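Local coordinates for protein pyruvate formate-lyase 2 (Archaeoglobus fulgidus, PDB 2F3O) that is a glycyl radical enzyme of unconfirmed function, related to pyruvate formate-lyases and glycerol dehydratases, and probably acts as a lyase, at residues P73-F78 and V315-S320; E80-R85 and E149-S154; K122-F127 and S502-E507; H265-E270 and P510-S515. All blocks are in the same frame, centred on the assembly; numbering follows the deposited sequence.

Contact 1 (P73-F78 and V315-S320); sequences PGAIIF and VPAFDS
Gly74 and Ala75, on a two-residue strand paired in parallel with strand 18-19, meet Val315 and Ala317 in the buried loop between helices 297-310 and 322-325, a loop that contains an inverse gamma turn centred on Ala317. One direct hydrogen bond spans the gap: Val315 N donates to Gly74 O at 3.0 Å, but the N-H...O angle of 130° marks it as weak. Gly74 also shares a backbone hydrogen bond with Glu313, so this glycine meets the incoming loop at two residues. A water makes the next link: one molecule accepts from Ile76 N at 2.9 Å and donates to Val315 O, also at 2.9 Å. That same carbonyl oxygen receives a CA-H...O contact from Ala75 CA, 3.3 Å away.

Apolar packing follows. The CB atoms of Ala75 and Ala317 both point across the interface and meet at 3.9 Å, and Ala317 CB lies 3.8 Å from Ile76 O. Val315 sends its CG1 methyl alongside Gly74 O at 3.8 Å, while Pro316 turns away and lays its CB over the centre of the Phe318 ring. Beyond the turn, Phe318 O accepts from Arg96 and Pro316 O from Asn99, and Ala75 holds backbone bonds to Arg18 and Ser20. The arrangement is that of an inverse gamma turn in an irregular loop, docked by one weak bond and a water on the edge of the parallel 18-19/74-75 strand pair of the pyruvate formate-lyase-like fold.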
loop_
_atom_site.group_PDB
_atom_site.type_symbol
_atom_site.label_atom_id
_atom_site.label_comp_id
_atom_site.label_asym_id
_atom_site.label_seq_id
_atom_site.Cartn_x
_atom_site.Cartn_y
_atom_site.Cartn_z
ATOM N N PRO A 73 -8.535 44.885 -20.976
ATOM C CA PRO A 73 -7.546 44.121 -21.697
ATOM C C PRO A 73 -6.133 44.213 -21.160
ATOM O O PRO A 73 -5.535 45.289 -21.130
ATOM C CB PRO A 73 -7.684 44.664 -23.124
ATOM C CG PRO A 73 -9.190 44.973 -23.232
ATOM C CD PRO A 73 -9.765 44.897 -21.784
ATOM N N GLY A 74 -5.610 43.063 -20.742
ATOM C CA GLY A 74 -4.227 42.978 -20.304
ATOM C C GLY A 74 -3.605 41.606 -20.127
ATOM O O GLY A 74 -4.260 40.573 -20.313
ATOM N N ALA A 75 -2.321 41.609 -19.767
ATOM C CA ALA A 75 -1.576 40.389 -19.467
ATOM C C ALA A 75 -1.223 40.313 -17.984
ATOM O O ALA A 75 -0.718 41.281 -17.425
ATOM C CB ALA A 75 -0.318 40.335 -20.297
ATOM N N ILE A 76 -1.486 39.171 -17.349
ATOM C CA ILE A 76 -1.043 38.951 -15.973
ATOM C C ILE A 76 0.358 38.322 -15.985
ATOM O O ILE A 76 0.634 37.444 -16.789
ATOM C CB ILE A 76 -2.031 38.080 -15.191
ATOM C CG1 ILE A 76 -3.452 38.619 -15.341
ATOM C CG2 ILE A 76 -1.683 38.070 -13.739
ATOM C CD1 ILE A 76 -4.523 37.748 -14.705
ATOM N N ILE A 77 1.258 38.803 -15.128
ATOM C CA ILE A 77 2.638 38.312 -15.122
ATOM C C ILE A 77 2.848 37.262 -14.017
ATOM O O ILE A 77 2.471 37.488 -12.859
ATOM C CB ILE A 77 3.639 39.472 -14.928
ATOM C CG1 ILE A 77 3.392 40.585 -15.932
ATOM C CG2 ILE A 77 5.078 39.000 -15.054
ATOM C CD1 ILE A 77 4.305 41.761 -15.710
ATOM N N PHE A 78 3.437 36.118 -14.378
ATOM C CA PHE A 78 3.740 35.062 -13.418
ATOM C C PHE A 78 5.239 34.829 -13.410
ATOM O O PHE A 78 5.722 33.961 -14.118
ATOM C CB PHE A 78 2.979 33.766 -13.757
ATOM C CG PHE A 78 1.495 33.866 -13.526
ATOM C CD1 PHE A 78 0.657 34.387 -14.497
ATOM C CD2 PHE A 78 0.942 33.478 -12.314
ATOM C CE1 PHE A 78 -0.702 34.518 -14.259
ATOM C CE2 PHE A 78 -0.419 33.603 -12.067
ATOM C CZ PHE A 78 -1.241 34.121 -13.032
ATOM N N VAL A 315 -5.132 38.339 -22.072
ATOM C CA VAL A 315 -4.440 38.235 -23.309
ATOM C C VAL A 315 -3.084 37.811 -22.734
ATOM O O VAL A 315 -2.715 38.247 -21.640
ATOM C CB VAL A 315 -4.480 39.635 -24.021
ATOM C CG1 VAL A 315 -3.158 40.385 -23.937
ATOM C CG2 VAL A 315 -4.920 39.490 -25.455
ATOM N N PRO A 316 -2.373 36.899 -23.405
ATOM C CA PRO A 316 -1.240 36.220 -22.758
ATOM C C PRO A 316 0.039 37.057 -22.681
ATOM O O PRO A 316 0.246 37.915 -23.505
ATOM C CB PRO A 316 -1.032 35.010 -23.651
ATOM C CG PRO A 316 -1.476 35.484 -25.003
ATOM C CD PRO A 316 -2.579 36.455 -24.789
ATOM N N ALA A 317 0.891 36.810 -21.693
ATOM C CA ALA A 317 2.160 37.563 -21.544
ATOM C C ALA A 317 3.308 36.912 -22.306
ATOM O O ALA A 317 4.359 36.615 -21.729
ATOM C CB ALA A 317 2.552 37.720 -20.060
ATOM N N PHE A 318 3.098 36.693 -23.598
ATOM C CA PHE A 318 4.052 35.978 -24.409
ATOM C C PHE A 318 5.106 36.926 -24.935
ATOM O O PHE A 318 4.781 37.989 -25.430
ATOM C CB PHE A 318 3.342 35.346 -25.598
ATOM C CG PHE A 318 2.464 34.170 -25.246
ATOM C CD1 PHE A 318 2.699 33.415 -24.113
ATOM C CD2 PHE A 318 1.437 33.789 -26.093
ATOM C CE1 PHE A 318 1.902 32.335 -23.815
ATOM C CE2 PHE A 318 0.648 32.711 -25.795
ATOM C CZ PHE A 318 0.875 31.986 -24.660
ATOM N N ASP A 319 6.367 36.528 -24.870
ATOM C CA ASP A 319 7.434 37.282 -25.522
ATOM C C ASP A 319 7.449 37.018 -27.036
ATOM O O ASP A 319 6.585 36.316 -27.563
ATOM C CB ASP A 319 8.774 36.852 -24.960
ATOM C CG ASP A 319 9.042 35.397 -25.224
ATOM O OD1 ASP A 319 8.471 34.581 -24.479
ATOM O OD2 ASP A 319 9.787 35.061 -26.184
ATOM N N SER A 320 8.480 37.533 -27.707
ATOM C CA SER A 320 8.619 37.471 -29.167
ATOM C C SER A 320 8.751 36.070 -29.747
ATOM O O SER A 320 8.210 35.797 -30.816
ATOM C CB SER A 320 9.818 38.295 -29.618
ATOM O OG SER A 320 11.012 37.551 -29.478
HETATM O O HOH W 1 -3.018 37.202 -18.903
#

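Contact 2 (E80-R85 and E149-S154); sequences EGVGLR and EIAGIS
Gly81 lies against Ile150 and Ala151 by backbone alone, and its CA comes within 4.1 Å of Ala151 CA. Gly81 CA makes a CA-H...O contact with Ile150 O at 3.6 Å, a loose one with an angle of 121° at the hydrogen. No direct hydrogen bond spans the two segments. A water supplies the polar link instead, donating to Gly81 O at 2.7 Å and to Ile150 O at 2.9 Å.

Val82 follows and brings the apolar part, its CB directed at the partner and its two methyls sharing the work. CG1 meets Ala151 CB at 3.8 Å, whereas CG2 meets the CG2 branch of Ile150 at 4.0 Å, the two side chains crossing obliquely. Ile150 presents that branch because its CG1 stands opposite the carbonyl carbon (chi1 -58°), which leaves CG2 opposite the backbone N while the CD1 end leads off. Here a loop just before helix 83-87 is packed on the connection between strands 145-147 and 156-157 of the pyruvate formate-lyase-like fold, and a triethylene glycol, probably from the crystallisation liquor, rests about 4 Å from the side chain of Ala151.

Past Val82 the chain curls away into the weakly bonded helix, with Arg85 N donating to Val82 O at 3.2 Å. The Arg85 guanidinium group reaches Asp319 in a salt bridge.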
loop_
_atom_site.group_PDB
_atom_site.type_symbol
_atom_site.label_atom_id
_atom_site.label_comp_id
_atom_site.label_asym_id
_atom_site.label_seq_id
_atom_site.Cartn_x
_atom_site.Cartn_y
_atom_site.Cartn_z
ATOM N N GLU A 80 7.105 33.508 -11.261
ATOM C CA GLU A 80 7.445 32.207 -10.696
ATOM C C GLU A 80 7.486 31.167 -11.822
ATOM O O GLU A 80 8.207 30.169 -11.754
ATOM C CB GLU A 80 6.471 31.820 -9.566
ATOM C CG GLU A 80 5.051 31.467 -10.004
ATOM C CD GLU A 80 4.056 32.636 -9.969
ATOM O OE1 GLU A 80 2.935 32.430 -9.454
ATOM O OE2 GLU A 80 4.368 33.753 -10.449
ATOM N N GLY A 81 6.729 31.436 -12.873
ATOM C CA GLY A 81 6.749 30.592 -14.043
ATOM C C GLY A 81 7.598 31.204 -15.135
ATOM O O GLY A 81 8.825 31.127 -15.104
ATOM N N VAL A 82 6.943 31.836 -16.102
ATOM C CA VAL A 82 7.659 32.240 -17.298
ATOM C C VAL A 82 7.544 33.752 -17.593
ATOM O O VAL A 82 7.897 34.232 -18.678
ATOM C CB VAL A 82 7.323 31.270 -18.487
ATOM C CG1 VAL A 82 6.278 31.835 -19.464
ATOM C CG2 VAL A 82 8.595 30.845 -19.192
ATOM N N GLY A 83 7.120 34.508 -16.585
ATOM C CA GLY A 83 6.960 35.953 -16.721
ATOM C C GLY A 83 8.239 36.766 -16.874
ATOM O O GLY A 83 8.184 37.912 -17.295
ATOM N N LEU A 84 9.393 36.189 -16.546
ATOM C CA LEU A 84 10.656 36.897 -16.725
ATOM C C LEU A 84 11.091 36.899 -18.188
ATOM O O LEU A 84 11.995 37.660 -18.560
ATOM C CB LEU A 84 11.787 36.323 -15.863
ATOM C CG LEU A 84 11.849 36.428 -14.334
ATOM C CD1 LEU A 84 13.304 36.539 -13.867
ATOM C CD2 LEU A 84 11.028 37.580 -13.777
ATOM N N ARG A 85 10.466 36.046 -19.012
ATOM C CA ARG A 85 10.703 36.047 -20.459
ATOM C C ARG A 85 10.338 37.412 -21.011
ATOM O O ARG A 85 11.102 38.019 -21.764
ATOM C CB ARG A 85 9.843 35.000 -21.174
ATOM C CG ARG A 85 10.395 33.611 -21.132
ATOM C CD ARG A 85 9.867 32.745 -22.270
ATOM N NE ARG A 85 10.950 31.910 -22.782
ATOM C CZ ARG A 85 11.513 32.034 -23.984
ATOM N NH1 ARG A 85 11.070 32.933 -24.846
ATOM N NH2 ARG A 85 12.518 31.234 -24.335
ATOM N N GLU A 149 5.387 23.254 -19.214
ATOM C CA GLU A 149 5.220 23.228 -17.749
ATOM C C GLU A 149 6.248 24.055 -17.000
ATOM O O GLU A 149 6.212 24.114 -15.785
ATOM C CB GLU A 149 5.196 21.803 -17.220
ATOM C CG GLU A 149 3.976 21.033 -17.652
ATOM C CD GLU A 149 4.118 19.550 -17.417
ATOM O OE1 GLU A 149 3.105 18.890 -17.111
ATOM O OE2 GLU A 149 5.245 19.037 -17.537
ATOM N N ILE A 150 7.144 24.700 -17.748
ATOM C CA ILE A 150 8.070 25.716 -17.251
ATOM C C ILE A 150 7.235 26.865 -16.704
ATOM O O ILE A 150 7.600 27.525 -15.719
ATOM C CB ILE A 150 8.919 26.284 -18.419
ATOM C CG1 ILE A 150 9.690 25.181 -19.109
ATOM C CG2 ILE A 150 9.945 27.280 -17.933
ATOM C CD1 ILE A 150 11.044 24.946 -18.484
ATOM N N ALA A 151 6.091 27.067 -17.348
ATOM C CA ALA A 151 5.244 28.210 -17.088
ATOM C C ALA A 151 4.235 27.938 -15.989
ATOM O O ALA A 151 3.563 28.863 -15.522
ATOM C CB ALA A 151 4.535 28.615 -18.360
ATOM N N GLY A 152 4.131 26.673 -15.585
ATOM C CA GLY A 152 3.095 26.247 -14.640
ATOM C C GLY A 152 2.211 25.189 -15.280
ATOM O O GLY A 152 2.497 24.743 -16.399
ATOM N N ILE A 153 1.141 24.774 -14.596
ATOM C CA ILE A 153 0.306 23.698 -15.137
ATOM C C ILE A 153 -1.021 24.146 -15.735
ATOM O O ILE A 153 -1.198 24.023 -16.940
ATOM C CB ILE A 153 0.056 22.557 -14.136
ATOM C CG1 ILE A 153 1.368 22.134 -13.480
ATOM C CG2 ILE A 153 -0.631 21.372 -14.834
ATOM C CD1 ILE A 153 2.336 21.529 -14.431
ATOM N N SER A 154 -1.941 24.644 -14.908
ATOM C CA SER A 154 -3.291 25.018 -15.358
ATOM C C SER A 154 -3.975 23.929 -16.209
ATOM O O SER A 154 -3.933 22.741 -15.854
ATOM C CB SER A 154 -3.271 26.342 -16.119
ATOM O OG SER A 154 -2.877 27.423 -15.299
HETATM O O HOH W 2 10.059 28.794 -14.863
#

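Contact 3 (K122-F127 and S502-E507)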
loop_
_atom_site.group_PDB
_atom_site.type_symbol
_atom_site.label_atom_id
_atom_site.label_comp_id
_atom_site.label_asym_id
_atom_site.label_seq_id
_atom_site.Cartn_x
_atom_site.Cartn_y
_atom_site.Cartn_z
ATOM N N LYS A 122 14.386 31.675 -8.659
ATOM C CA LYS A 122 13.349 31.223 -7.739
ATOM C C LYS A 122 12.200 30.606 -8.536
ATOM O O LYS A 122 11.102 30.412 -8.008
ATOM C CB LYS A 122 12.812 32.385 -6.923
ATOM C CG LYS A 122 13.623 32.718 -5.711
ATOM C CD LYS A 122 12.933 33.766 -4.842
ATOM C CE LYS A 122 13.923 34.334 -3.842
ATOM N NZ LYS A 122 15.201 34.837 -4.469
ATOM N N THR A 123 12.472 30.304 -9.805
ATOM C CA THR A 123 11.441 29.858 -10.726
ATOM C C THR A 123 11.348 28.344 -10.784
ATOM O O THR A 123 12.228 27.650 -10.282
ATOM C CB THR A 123 11.705 30.322 -12.186
ATOM O OG1 THR A 123 12.850 29.638 -12.720
ATOM C CG2 THR A 123 11.894 31.817 -12.285
ATOM N N ILE A 124 10.291 27.858 -11.438
ATOM C CA ILE A 124 10.108 26.443 -11.720
ATOM C C ILE A 124 11.295 25.919 -12.506
ATOM O O ILE A 124 11.850 24.884 -12.161
ATOM C CB ILE A 124 8.782 26.189 -12.479
ATOM C CG1 ILE A 124 7.610 26.666 -11.632
ATOM C CG2 ILE A 124 8.606 24.722 -12.840
ATOM C CD1 ILE A 124 6.277 26.466 -12.240
ATOM N N GLU A 125 11.719 26.667 -13.522
ATOM C CA GLU A 125 12.855 26.274 -14.361
ATOM C C GLU A 125 14.188 26.143 -13.595
ATOM O O GLU A 125 14.996 25.253 -13.887
ATOM C CB GLU A 125 12.962 27.221 -15.556
ATOM C CG GLU A 125 14.369 27.575 -16.011
ATOM C CD GLU A 125 14.410 27.886 -17.497
ATOM O OE1 GLU A 125 13.313 27.893 -18.106
ATOM O OE2 GLU A 125 15.521 28.081 -18.060
ATOM N N ALA A 126 14.383 26.994 -12.588
ATOM C CA ALA A 126 15.551 26.911 -11.719
ATOM C C ALA A 126 15.641 25.592 -10.930
ATOM O O ALA A 126 16.735 25.069 -10.730
ATOM C CB ALA A 126 15.587 28.087 -10.783
ATOM N N PHE A 127 14.498 25.067 -10.489
ATOM C CA PHE A 127 14.414 23.738 -9.866
ATOM C C PHE A 127 14.747 22.651 -10.849
ATOM O O PHE A 127 15.531 21.776 -10.556
ATOM C CB PHE A 127 13.012 23.477 -9.291
ATOM C CG PHE A 127 12.930 22.264 -8.386
ATOM C CD1 PHE A 127 12.946 22.415 -7.015
ATOM C CD2 PHE A 127 12.830 20.975 -8.910
ATOM C CE1 PHE A 127 12.854 21.319 -6.191
ATOM C CE2 PHE A 127 12.754 19.873 -8.095
ATOM C CZ PHE A 127 12.763 20.043 -6.731
ATOM N N SER A 502 7.142 18.361 -13.558
ATOM C CA SER A 502 5.938 18.138 -12.752
ATOM C C SER A 502 6.287 18.001 -11.282
ATOM O O SER A 502 5.551 18.428 -10.394
ATOM C CB SER A 502 5.157 16.921 -13.227
ATOM O OG SER A 502 3.928 17.340 -13.806
ATOM N N TYR A 503 7.438 17.402 -11.044
ATOM C CA TYR A 503 8.021 17.363 -9.737
ATOM C C TYR A 503 8.399 18.797 -9.332
ATOM O O TYR A 503 8.166 19.211 -8.190
ATOM C CB TYR A 503 9.215 16.440 -9.815
ATOM C CG TYR A 503 10.109 16.380 -8.611
ATOM C CD1 TYR A 503 9.599 16.221 -7.322
ATOM C CD2 TYR A 503 11.490 16.411 -8.773
ATOM C CE1 TYR A 503 10.445 16.138 -6.235
ATOM C CE2 TYR A 503 12.337 16.329 -7.700
ATOM C CZ TYR A 503 11.825 16.191 -6.433
ATOM O OH TYR A 503 12.718 16.109 -5.376
ATOM N N ALA A 504 8.923 19.562 -10.286
ATOM C CA ALA A 504 9.341 20.943 -10.043
ATOM C C ALA A 504 8.180 21.839 -9.658
ATOM O O ALA A 504 8.323 22.676 -8.755
ATOM C CB ALA A 504 10.064 21.509 -11.248
ATOM N N ASN A 505 7.044 21.663 -10.336
ATOM C CA ASN A 505 5.837 22.389 -9.999
ATOM C C ASN A 505 5.387 22.035 -8.594
ATOM O O ASN A 505 5.176 22.910 -7.771
ATOM C CB ASN A 505 4.729 22.083 -10.988
ATOM C CG ASN A 505 4.715 23.048 -12.172
ATOM O OD1 ASN A 505 3.944 24.024 -12.177
ATOM N ND2 ASN A 505 5.553 22.772 -13.192
ATOM N N ALA A 506 5.314 20.741 -8.294
ATOM C CA ALA A 506 4.927 20.260 -6.961
ATOM C C ALA A 506 5.773 20.855 -5.857
ATOM O O ALA A 506 5.293 21.053 -4.745
ATOM C CB ALA A 506 4.994 18.748 -6.897
ATOM N N GLU A 507 7.019 21.165 -6.172
ATOM C CA GLU A 507 7.920 21.653 -5.161
ATOM C C GLU A 507 7.948 23.150 -5.002
ATOM O O GLU A 507 8.066 23.624 -3.878
ATOM C CB GLU A 507 9.326 21.146 -5.415
ATOM C CG GLU A 507 9.477 19.677 -5.146
ATOM C CD GLU A 507 9.232 19.328 -3.694
ATOM O OE1 GLU A 507 9.962 19.844 -2.820
ATOM O OE2 GLU A 507 8.317 18.516 -3.428
#
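Phe127 and Tyr503 form a T-shaped aromatic pair: the edge of Phe127 is directed at a face of Tyr503, the centroids are 5.2 Å apart and the planes stand at 84°. The closest carbons are Phe127 CE2 and Tyr503 CE2, at 3.6 Å. Phe127 reaches this face because its CG swings opposite the backbone N (chi1 -168°), carrying the ring across to helix 477-508.

Aliphatic contacts flank the pair. Ala504 CB sits 3.7 Å from Phe127 CD2 and 3.9 Å from Ile124 CG2, filling the angle between these two side chains. Farther along the helix, Glu507 lends its aliphatic stem, its CB lying 3.6 Å from Phe127 CE1.

Polar groups touch the interface without bonding across it. Ile124 CD1 comes to 3.4 Å from Asn505 OD1, whereas Asn505 ND2 donates to Leu501 O in its own helix and to Glu149 O. Glu507 OE2 is in a salt bridge with Arg530, and Tyr503 OH is hydrogen-bonded to Ser194 of the second subunit.

Helix 124-128 itself starts from an N-cap bond, Ala126 N donating to Thr123 OG1 at 3.1 Å and 154°. This short helix packs near the C-terminal end of the long helix 477-508, beside the loop after strand 145-147, with Pro38 of the second subunit packing on Phe127.

Contact 4 (H265-E270 and P510-S515)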
loop_
_atom_site.group_PDB
_atom_site.type_symbol
_atom_site.label_atom_id
_atom_site.label_comp_id
_atom_site.label_asym_id
_atom_site.label_seq_id
_atom_site.Cartn_x
_atom_site.Cartn_y
_atom_site.Cartn_z
ATOM N N HIS A 265 -7.225 32.898 -11.680
ATOM C CA HIS A 265 -6.291 33.524 -12.576
ATOM C C HIS A 265 -5.240 34.374 -11.878
ATOM O O HIS A 265 -4.364 34.955 -12.533
ATOM C CB HIS A 265 -7.037 34.307 -13.638
ATOM C CG HIS A 265 -7.527 33.444 -14.752
ATOM N ND1 HIS A 265 -8.737 32.782 -14.701
ATOM C CD2 HIS A 265 -6.947 33.090 -15.922
ATOM C CE1 HIS A 265 -8.892 32.073 -15.805
ATOM N NE2 HIS A 265 -7.821 32.245 -16.563
ATOM N N GLN A 266 -5.300 34.427 -10.549
ATOM C CA GLN A 266 -4.300 35.169 -9.806
ATOM C C GLN A 266 -3.314 34.186 -9.236
ATOM O O GLN A 266 -2.209 34.561 -8.867
ATOM C CB GLN A 266 -4.924 36.005 -8.690
ATOM C CG GLN A 266 -6.143 36.839 -9.066
ATOM C CD GLN A 266 -5.932 37.677 -10.309
ATOM O OE1 GLN A 266 -4.894 38.333 -10.489
ATOM N NE2 GLN A 266 -6.921 37.654 -11.189
ATOM N N GLU A 267 -3.719 32.921 -9.183
ATOM C CA GLU A 267 -2.858 31.853 -8.682
ATOM C C GLU A 267 -2.197 31.074 -9.830
ATOM O O GLU A 267 -1.011 30.769 -9.788
ATOM C CB GLU A 267 -3.668 30.906 -7.801
ATOM C CG GLU A 267 -2.962 29.597 -7.440
ATOM C CD GLU A 267 -3.843 28.634 -6.659
ATOM O OE1 GLU A 267 -4.742 28.002 -7.260
ATOM O OE2 GLU A 267 -3.631 28.525 -5.432
ATOM N N ASN A 268 -2.973 30.771 -10.864
ATOM C CA ASN A 268 -2.522 29.891 -11.938
ATOM C C ASN A 268 -2.365 30.651 -13.211
ATOM O O ASN A 268 -3.162 31.561 -13.475
ATOM C CB ASN A 268 -3.554 28.806 -12.176
ATOM C CG ASN A 268 -3.821 28.021 -10.950
ATOM O OD1 ASN A 268 -3.083 27.087 -10.629
ATOM N ND2 ASN A 268 -4.865 28.402 -10.223
ATOM N N TYR A 269 -1.384 30.251 -14.019
ATOM C CA TYR A 269 -1.088 30.974 -15.249
ATOM C C TYR A 269 -2.204 30.860 -16.297
ATOM O O TYR A 269 -3.059 29.983 -16.224
ATOM C CB TYR A 269 0.339 30.664 -15.766
ATOM C CG TYR A 269 0.461 29.562 -16.775
ATOM C CD1 TYR A 269 1.054 29.800 -18.008
ATOM C CD2 TYR A 269 -0.014 28.278 -16.502
ATOM C CE1 TYR A 269 1.175 28.793 -18.958
ATOM C CE2 TYR A 269 0.083 27.260 -17.448
ATOM C CZ TYR A 269 0.688 27.525 -18.677
ATOM O OH TYR A 269 0.777 26.524 -19.614
ATOM N N GLU A 270 -2.168 31.778 -17.257
ATOM C CA GLU A 270 -3.274 32.148 -18.160
ATOM C C GLU A 270 -3.876 31.078 -19.048
ATOM O O GLU A 270 -4.868 31.346 -19.716
ATOM C CB GLU A 270 -2.778 33.236 -19.099
ATOM C CG GLU A 270 -1.513 33.892 -18.603
ATOM C CD GLU A 270 -0.219 33.293 -19.164
ATOM O OE1 GLU A 270 -0.208 32.825 -20.331
ATOM O OE2 GLU A 270 0.800 33.305 -18.424
ATOM N N PRO A 510 3.081 24.827 -5.697
ATOM C CA PRO A 510 1.797 24.160 -5.503
ATOM C C PRO A 510 0.660 25.196 -5.624
ATOM O O PRO A 510 0.887 26.400 -5.454
ATOM C CB PRO A 510 1.898 23.576 -4.093
ATOM C CG PRO A 510 2.889 24.447 -3.386
ATOM C CD PRO A 510 3.814 25.020 -4.431
ATOM N N THR A 511 -0.535 24.742 -5.982
ATOM C CA THR A 511 -1.619 25.664 -6.280
ATOM C C THR A 511 -2.889 25.336 -5.499
ATOM O O THR A 511 -3.806 24.709 -6.030
ATOM C CB THR A 511 -1.909 25.675 -7.783
ATOM O OG1 THR A 511 -2.161 24.340 -8.246
ATOM C CG2 THR A 511 -0.718 26.261 -8.553
ATOM N N PRO A 512 -2.940 25.759 -4.226
ATOM C CA PRO A 512 -3.973 25.388 -3.259
ATOM C C PRO A 512 -5.410 25.760 -3.596
ATOM O O PRO A 512 -6.306 24.992 -3.282
ATOM C CB PRO A 512 -3.560 26.138 -1.990
ATOM C CG PRO A 512 -2.145 26.492 -2.184
ATOM C CD PRO A 512 -1.921 26.639 -3.631
ATOM N N LEU A 513 -5.662 26.919 -4.183
ATOM C CA LEU A 513 -7.055 27.250 -4.531
ATOM C C LEU A 513 -7.600 26.298 -5.592
ATOM O O LEU A 513 -8.689 25.725 -5.401
ATOM C CB LEU A 513 -7.218 28.711 -4.962
ATOM C CG LEU A 513 -8.623 29.140 -5.390
ATOM C CD1 LEU A 513 -9.611 28.995 -4.261
ATOM C CD2 LEU A 513 -8.616 30.570 -5.912
ATOM N N LEU A 514 -6.813 26.102 -6.661
ATOM C CA LEU A 514 -7.109 25.163 -7.724
ATOM C C LEU A 514 -7.320 23.762 -7.180
ATOM O O LEU A 514 -8.232 23.056 -7.612
ATOM C CB LEU A 514 -5.981 25.164 -8.751
ATOM C CG LEU A 514 -6.153 24.196 -9.927
ATOM C CD1 LEU A 514 -7.418 24.522 -10.691
ATOM C CD2 LEU A 514 -4.938 24.192 -10.833
ATOM N N SER A 515 -6.503 23.370 -6.212
ATOM C CA SER A 515 -6.701 22.098 -5.518
ATOM C C SER A 515 -8.086 21.933 -4.914
ATOM O O SER A 515 -8.642 20.853 -4.979
ATOM C CB SER A 515 -5.665 21.909 -4.419
ATOM O OG SER A 515 -4.422 21.619 -4.996
#
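Glu267 grips the N-terminal turn of helix 512-516 with both carboxylate oxygens. Leu513 N donates to Glu267 OE2 at 2.9 Å and 158°, and Leu514 N to Glu267 OE1 at 2.9 Å and 160°; each oxygen uses its syn lone pair, so the carboxylate forms a two-pronged bridge to consecutive amides. This is a helix N terminus served by an acidic residue from a distant part of the chain. Thr511, at the N-cap position, makes no capping bond with its own side chain, and Pro512 has no N-H to offer, so Leu513 is the first residue of the helix able to donate an amide hydrogen. The partial positive charge at this helix end would be expected to suit a carboxylate.

A third bond steadies the group: Asn268 ND2 donates to Glu267 OE1 at 3.0 Å. Glu267 OE1 receives it on its anti lone pair, and lies somewhat out of the Asn268 amide plane. Glu267 spans the distance with CG opposite its backbone N (chi1 168°) and an extended chain beyond. Lys509 holds the main-chain oxygen of Glu267, and Asn268 ND2 also donates to Leu264 O one turn earlier in helix 250-267.

Packing surrounds these bonds. Glu267 OE1 rests 3.5 Å from Leu513 CB, and Glu267 CG lies obliquely by Thr511, 4.1 Å from its CB. Leu513 also packs on Val202 and Val206 of helix 190-221. Asn268 OD1 comes near two methyls, 3.3 Å from Thr511 CG2 and 3.4 Å from Leu514 CD2.

How the contacts relate
From the N terminus, contacts 1, 2 and 3 open at 73-78, 80-85 and 122-127. Contact 2 closes first, at 149-154, and is nested inside the long loop that contact 1 closes at 315-320. Contact 4 opens at 265-270, after contact 2 has closed but inside contact 1, and therefore crosses it. Contact 3 crosses the other three; it closes at 502-507, just before contact 4 ends at 510-515. Contact 2 is joined by probable hydrogen bonds to contact 1 (Phe78 O, Gly83 N), contact 3 (Glu80 O, Ile124 N) and contact 4 (Ser154 OG, Tyr269 O). The loop after strand 74-75, the end of helix 250-267 and helix 477-508 thus gather around the 149-154 loop.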